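Local structure of transcriptional protein SWT1 (Saccharomyces cerevisiae, 4PQZ) at residues Glu44-Thr49 / His156-Ser161; Ile50-Asp55 / Ser141-Glu146. The protein takes part in transcription, probably as an activator, and has RNA endonuclease activity, the chain described here being its C-terminal HEPN-like domain. One frame throughout, in Å; residues are numbered along the deposited sequence.

Contact 1. Residues Glu44-Thr49 / His156-Ser161; sequences EQVKET and HEWKTS
Gln45 and Trp158 make a polar link between helix 35-62 and helix 145-163, the one hydrogen bond between segments 44-49 and 156-161. The indole NE1 of Trp158 donates to OE1 of Gln45 over 2.8 Å, with an angle of 150° at the hydrogen. The bond lies in the carbonyl plane on a lone pair of OE1, and OE1 in turn sits almost in the indole plane, so the amide, moderately tilted against the indole, meets the ring at its pyrrole edge. Gln45 gets there by placing CG beside its own backbone N and running extended from that point, while its CB lies 3.6 Å from NE1 of Trp158.

One residue on, Val46 approaches a face of the same ring. Its CG2 stands 3.8 Å from the centroid of the six-membered ring of Trp158, only 11° off the normal, a CH-pi contact. The backbone N of Val46 also comes to 3.7 Å from CZ2 of Trp158. The two short helix segments run antiparallel at 160° with their axes 11.8 Å apart, a wide spacing that the indole bridges; this is helix-helix packing within the HEPN-like, all-helical fold. Phe128 and Trp132 of helix 122-139 also touch Val46.

Thr49, a turn further along, meets the benzo edge of the indole: its OG1 is 4.0 Å from CZ2 of Trp158, near the ring plane. OG1 of Thr49 donates to O of Gln45, 2.8 Å away, arriving above the carbonyl plane, while Thr49 N reaches the same oxygen from the opposite face. Leu136 touches both Thr49 and Trp158.

Contact 2. Residues Ile50-Asp55 / Ser141-Glu146; sequences IFFAID and SKFTNE
Phe143 reaches helix 35-62 with the CE2/CZ end of its ring, touching the ring of Phe52 and the CA, CB and O of Ala53. The contact rests on carbon-carbon approaches plus one carbonyl oxygen near the ring edge, and the two segments share no hydrogen bond. The aromatic part is the pair Phe52-Phe143. Their closest atoms are the two CE2 carbons, Phe52 CE2 and Phe143 CE2, 3.7 Å apart. The ring centroids are separated by 5.8 Å and the planes are turned 83° against each other, yet the approach is oblique, and the two side chains run alongside each other with opposed directions. In Phe52, CG lies anti to the backbone N (chi1 168°), which swings the ring toward Phe143 although the CB of Phe52 does not itself point at the other segment.

The aliphatic part belongs to Ala53. Its CB lies 4.1 Å from CE2 of Phe143, and its CA is 3.8 Å from CZ of Phe143, close to the plane of that ring, so the helix backbone meets the ring at its edge.

O of Ala53 stands 3.6 Å from CZ of Phe143, again near the ring plane, and the electropositive edge of the ring probably faces this oxygen. His56 extends the aromatic group, meeting Phe143 edge-to-face and also touching the ring of Phe52, and Phe140 packs on Phe143 as well.

Just after Phe143, Thr144 occupies the N-cap of helix 145-163, its OG1 hydrogen-bonded to N of Glu147. The contact thus places the connection between helix 122-139 and helix 145-163 against helix 35-62, as part of the all-helical HEPN-like fold.

Overall arrangement
From the N terminus, helix 35-62 supplies the first segments of both contacts in succession, 44-49 and then 50-55. The chain next passes through helices 79-88, 90-97, 113-116 and 122-139 before reaching 141-146, where contact 2 closes a loop with 85 residues between its segments. Helix 145-163 then runs back so that its segment 156-161 lies antiparallel to 44-49, and there contact 1 closes the wider loop, with 106 residues between. Contact 2 is therefore nested inside contact 1, and they lie about 15 Å apart, centre to centre. Contact 1 ties the body of the last helix to the first, whereas contact 2 fastens the turn leading into that last helix.

Contact 1. Residues Glu44-Thr49 / His156-Ser161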
loop_
_atom_site.group_PDB
_atom_site.type_symbol
_atom_site.label_atom_id
_atom_site.label_comp_id
_atom_site.label_asym_id
_atom_site.label_seq_id
_atom_site.Cartn_x
_atom_site.Cartn_y
_atom_site.Cartn_z
ATOM N N GLU A 44 -7.951 -6.475 -1.643
ATOM C CA GLU A 44 -8.233 -6.410 -0.212
ATOM C C GLU A 44 -7.013 -6.727 0.654
ATOM O O GLU A 44 -6.907 -6.240 1.781
ATOM C CB GLU A 44 -9.423 -7.302 0.166
ATOM C CG GLU A 44 -10.763 -6.834 -0.414
ATOM C CD GLU A 44 -11.305 -5.551 0.220
ATOM O OE1 GLU A 44 -11.062 -5.329 1.425
ATOM O OE2 GLU A 44 -11.979 -4.766 -0.490
ATOM N N GLN A 45 -6.088 -7.529 0.133
ATOM C CA GLN A 45 -4.855 -7.808 0.869
ATOM C C GLN A 45 -3.847 -6.665 0.759
ATOM O O GLN A 45 -3.231 -6.280 1.755
ATOM C CB GLN A 45 -4.226 -9.129 0.433
ATOM C CG GLN A 45 -4.880 -10.368 1.050
ATOM C CD GLN A 45 -4.367 -11.657 0.434
ATOM O OE1 GLN A 45 -3.335 -11.672 -0.241
ATOM N NE2 GLN A 45 -5.091 -12.746 0.654
ATOM N N VAL A 46 -3.682 -6.127 -0.449
ATOM C CA VAL A 46 -2.885 -4.913 -0.654
ATOM C C VAL A 46 -3.349 -3.779 0.275
ATOM O O VAL A 46 -2.526 -3.142 0.938
ATOM C CB VAL A 46 -2.937 -4.432 -2.117
ATOM C CG1 VAL A 46 -2.308 -3.053 -2.250
ATOM C CG2 VAL A 46 -2.244 -5.442 -3.026
ATOM N N LYS A 47 -4.665 -3.559 0.318
ATOM C CA LYS A 47 -5.298 -2.611 1.249
ATOM C C LYS A 47 -4.889 -2.835 2.707
ATOM O O LYS A 47 -4.445 -1.902 3.379
ATOM C CB LYS A 47 -6.829 -2.672 1.144
ATOM C CG LYS A 47 -7.452 -1.693 0.157
ATOM C CD LYS A 47 -8.968 -1.921 0.018
ATOM C CE LYS A 47 -9.743 -1.491 1.261
ATOM N NZ LYS A 47 -11.161 -1.974 1.242
ATOM N N GLU A 48 -5.044 -4.067 3.188
ATOM C CA GLU A 48 -4.689 -4.406 4.568
ATOM C C GLU A 48 -3.215 -4.152 4.861
ATOM O O GLU A 48 -2.847 -3.748 5.962
ATOM C CB GLU A 48 -5.020 -5.864 4.868
ATOM C CG GLU A 48 -6.491 -6.142 5.090
ATOM C CD GLU A 48 -6.755 -7.613 5.346
ATOM O OE1 GLU A 48 -5.809 -8.425 5.206
ATOM O OE2 GLU A 48 -7.906 -7.959 5.687
ATOM N N THR A 49 -2.377 -4.382 3.859
ATOM C CA THR A 49 -0.933 -4.249 4.010
ATOM C C THR A 49 -0.495 -2.782 3.998
ATOM O O THR A 49 0.446 -2.394 4.691
ATOM C CB THR A 49 -0.188 -5.069 2.903
ATOM O OG1 THR A 49 -0.715 -6.397 2.872
ATOM C CG2 THR A 49 1.299 -5.140 3.162
ATOM N N HIS A 156 4.678 -12.659 -3.411
ATOM C CA HIS A 156 4.830 -13.856 -4.243
ATOM C C HIS A 156 3.461 -14.467 -4.541
ATOM O O HIS A 156 3.136 -14.747 -5.696
ATOM C CB HIS A 156 5.748 -14.890 -3.575
ATOM C CG HIS A 156 5.858 -16.184 -4.332
ATOM N ND1 HIS A 156 6.811 -16.407 -5.308
ATOM C CD2 HIS A 156 5.127 -17.326 -4.258
ATOM C CE1 HIS A 156 6.664 -17.623 -5.796
ATOM N NE2 HIS A 156 5.647 -18.202 -5.180
ATOM N N GLU A 157 2.654 -14.644 -3.499
ATOM C CA GLU A 157 1.284 -15.123 -3.673
ATOM C C GLU A 157 0.443 -14.232 -4.601
ATOM O O GLU A 157 -0.378 -14.733 -5.371
ATOM C CB GLU A 157 0.586 -15.267 -2.320
ATOM C CG GLU A 157 1.317 -16.132 -1.323
ATOM C CD GLU A 157 0.502 -16.351 -0.068
ATOM O OE1 GLU A 157 -0.731 -16.512 -0.192
ATOM O OE2 GLU A 157 1.088 -16.351 1.037
ATOM N N TRP A 158 0.643 -12.918 -4.530
ATOM C CA TRP A 158 -0.084 -12.005 -5.405
ATOM C C TRP A 158 0.287 -12.218 -6.860
ATOM O O TRP A 158 -0.595 -12.357 -7.710
ATOM C CB TRP A 158 0.181 -10.549 -5.040
ATOM C CG TRP A 158 -0.354 -10.144 -3.704
ATOM C CD1 TRP A 158 -1.340 -10.765 -2.981
ATOM C CD2 TRP A 158 0.077 -9.028 -2.921
ATOM N NE1 TRP A 158 -1.546 -10.096 -1.795
ATOM C CE2 TRP A 158 -0.690 -9.027 -1.735
ATOM C CE3 TRP A 158 1.039 -8.027 -3.106
ATOM C CZ2 TRP A 158 -0.522 -8.061 -0.741
ATOM C CZ3 TRP A 158 1.200 -7.068 -2.121
ATOM C CH2 TRP A 158 0.426 -7.093 -0.954
ATOM N N LYS A 159 1.593 -12.215 -7.131
ATOM C CA LYS A 159 2.138 -12.397 -8.483
ATOM C C LYS A 159 1.691 -13.717 -9.118
ATOM O O LYS A 159 1.177 -13.736 -10.238
ATOM C CB LYS A 159 3.668 -12.356 -8.473
ATOM C CG LYS A 159 4.274 -10.986 -8.340
ATOM C CD LYS A 159 5.782 -11.063 -8.317
ATOM C CE LYS A 159 6.417 -9.706 -8.262
ATOM N NZ LYS A 159 7.845 -9.792 -7.794
ATOM N N THR A 160 1.857 -14.815 -8.386
ATOM C CA THR A 160 1.567 -16.130 -8.936
ATOM C C THR A 160 0.074 -16.261 -9.212
ATOM O O THR A 160 -0.308 -16.770 -10.254
ATOM C CB THR A 160 2.094 -17.270 -8.037
ATOM O OG1 THR A 160 1.364 -17.306 -6.806
ATOM C CG2 THR A 160 3.576 -17.064 -7.743
ATOM N N SER A 161 -0.763 -15.758 -8.308
ATOM C CA SER A 161 -2.213 -15.784 -8.510
ATOM C C SER A 161 -2.629 -14.904 -9.694
ATOM O O SER A 161 -3.662 -15.128 -10.328
ATOM C CB SER A 161 -2.953 -15.358 -7.232
ATOM O OG SER A 161 -2.771 -16.305 -6.180
#

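Contact 2. Residues Ile50-Asp55 / Ser141-Glu146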
loop_
_atom_site.group_PDB
_atom_site.type_symbol
_atom_site.label_atom_id
_atom_site.label_comp_id
_atom_site.label_asym_id
_atom_site.label_seq_id
_atom_site.Cartn_x
_atom_site.Cartn_y
_atom_site.Cartn_z
ATOM N N ILE A 50 -1.182 -1.967 3.209
ATOM C CA ILE A 50 -0.924 -0.536 3.201
ATOM C C ILE A 50 -1.322 0.048 4.552
ATOM O O ILE A 50 -0.609 0.866 5.129
ATOM C CB ILE A 50 -1.715 0.181 2.091
ATOM C CG1 ILE A 50 -1.269 -0.298 0.704
ATOM C CG2 ILE A 50 -1.523 1.687 2.197
ATOM C CD1 ILE A 50 -2.245 0.086 -0.411
ATOM N N PHE A 51 -2.466 -0.400 5.058
ATOM C CA PHE A 51 -3.006 0.113 6.314
ATOM C C PHE A 51 -2.091 -0.257 7.471
ATOM O O PHE A 51 -1.741 0.601 8.277
ATOM C CB PHE A 51 -4.432 -0.402 6.562
ATOM C CG PHE A 51 -5.436 0.080 5.549
ATOM C CD1 PHE A 51 -5.122 1.120 4.683
ATOM C CD2 PHE A 51 -6.692 -0.505 5.465
ATOM C CE1 PHE A 51 -6.037 1.565 3.749
ATOM C CE2 PHE A 51 -7.617 -0.061 4.533
ATOM C CZ PHE A 51 -7.287 0.976 3.674
ATOM N N PHE A 52 -1.692 -1.529 7.530
ATOM C CA PHE A 52 -0.720 -1.999 8.519
ATOM C C PHE A 52 0.532 -1.134 8.520
ATOM O O PHE A 52 0.985 -0.702 9.586
ATOM C CB PHE A 52 -0.321 -3.469 8.269
ATOM C CG PHE A 52 0.887 -3.919 9.075
ATOM C CD1 PHE A 52 0.759 -4.267 10.421
ATOM C CD2 PHE A 52 2.149 -3.981 8.492
ATOM C CE1 PHE A 52 1.870 -4.677 11.173
ATOM C CE2 PHE A 52 3.264 -4.392 9.230
ATOM C CZ PHE A 52 3.124 -4.736 10.572
ATOM N N ALA A 53 1.075 -0.894 7.321
ATOM C CA ALA A 53 2.331 -0.162 7.162
ATOM C C ALA A 53 2.219 1.295 7.613
ATOM O O ALA A 53 3.120 1.829 8.267
ATOM C CB ALA A 53 2.822 -0.238 5.730
ATOM N N ILE A 54 1.107 1.929 7.271
ATOM C CA ILE A 54 0.879 3.300 7.684
ATOM C C ILE A 54 0.620 3.402 9.190
ATOM O O ILE A 54 1.222 4.240 9.867
ATOM C CB ILE A 54 -0.244 3.952 6.863
ATOM C CG1 ILE A 54 0.260 4.181 5.430
ATOM C CG2 ILE A 54 -0.685 5.247 7.500
ATOM C CD1 ILE A 54 -0.700 4.900 4.574
ATOM N N ASP A 55 -0.244 2.529 9.710
ATOM C CA ASP A 55 -0.506 2.413 11.155
ATOM C C ASP A 55 0.772 2.267 11.970
ATOM O O ASP A 55 0.988 2.982 12.940
ATOM C CB ASP A 55 -1.427 1.210 11.442
ATOM C CG ASP A 55 -1.860 1.117 12.928
ATOM O OD1 ASP A 55 -2.854 1.762 13.322
ATOM O OD2 ASP A 55 -1.216 0.381 13.700
ATOM N N SER A 141 10.559 -0.367 4.672
ATOM C CA SER A 141 12.021 -0.274 4.632
ATOM C C SER A 141 12.711 -0.131 6.006
ATOM O O SER A 141 13.924 -0.338 6.122
ATOM C CB SER A 141 12.476 0.847 3.687
ATOM O OG SER A 141 12.224 2.131 4.246
ATOM N N LYS A 142 11.949 0.214 7.037
ATOM C CA LYS A 142 12.521 0.305 8.372
ATOM C C LYS A 142 11.852 -0.663 9.326
ATOM O O LYS A 142 12.061 -0.590 10.533
ATOM C CB LYS A 142 12.436 1.735 8.917
ATOM C CG LYS A 142 13.175 2.758 8.051
ATOM C CD LYS A 142 13.254 4.085 8.771
ATOM C CE LYS A 142 14.664 4.643 8.773
ATOM N NZ LYS A 142 14.799 5.716 9.809
ATOM N N PHE A 143 11.050 -1.573 8.782
ATOM C CA PHE A 143 10.418 -2.594 9.604
ATOM C C PHE A 143 11.437 -3.689 9.957
ATOM O O PHE A 143 12.604 -3.651 9.533
ATOM C CB PHE A 143 9.189 -3.188 8.905
ATOM C CG PHE A 143 8.014 -2.245 8.818
ATOM C CD1 PHE A 143 8.092 -0.943 9.320
ATOM C CD2 PHE A 143 6.818 -2.665 8.240
ATOM C CE1 PHE A 143 6.996 -0.064 9.227
ATOM C CE2 PHE A 143 5.708 -1.792 8.154
ATOM C CZ PHE A 143 5.802 -0.490 8.641
ATOM N N THR A 144 11.007 -4.665 10.736
ATOM C CA THR A 144 11.915 -5.754 11.101
ATOM C C THR A 144 12.138 -6.721 9.928
ATOM O O THR A 144 11.351 -6.754 8.974
ATOM C CB THR A 144 11.409 -6.509 12.322
ATOM O OG1 THR A 144 10.355 -7.400 11.938
ATOM C CG2 THR A 144 10.895 -5.512 13.382
ATOM N N ASN A 145 13.229 -7.483 9.990
ATOM C CA ASN A 145 13.546 -8.457 8.945
ATOM C C ASN A 145 12.385 -9.434 8.749
ATOM O O ASN A 145 12.048 -9.820 7.623
ATOM C CB ASN A 145 14.842 -9.200 9.290
ATOM C CG ASN A 145 15.328 -10.105 8.157
ATOM O OD1 ASN A 145 15.027 -11.303 8.129
ATOM N ND2 ASN A 145 16.086 -9.533 7.220
ATOM N N GLU A 146 11.754 -9.787 9.860
ATOM C CA GLU A 146 10.581 -10.658 9.884
ATOM C C GLU A 146 9.398 -10.112 9.084
ATOM O O GLU A 146 8.777 -10.837 8.289
ATOM C CB GLU A 146 10.128 -10.822 11.319
ATOM C CG GLU A 146 9.209 -11.979 11.525
ATOM C CD GLU A 146 9.433 -12.608 12.873
ATOM O OE1 GLU A 146 8.867 -12.083 13.855
ATOM O OE2 GLU A 146 10.194 -13.601 12.954
#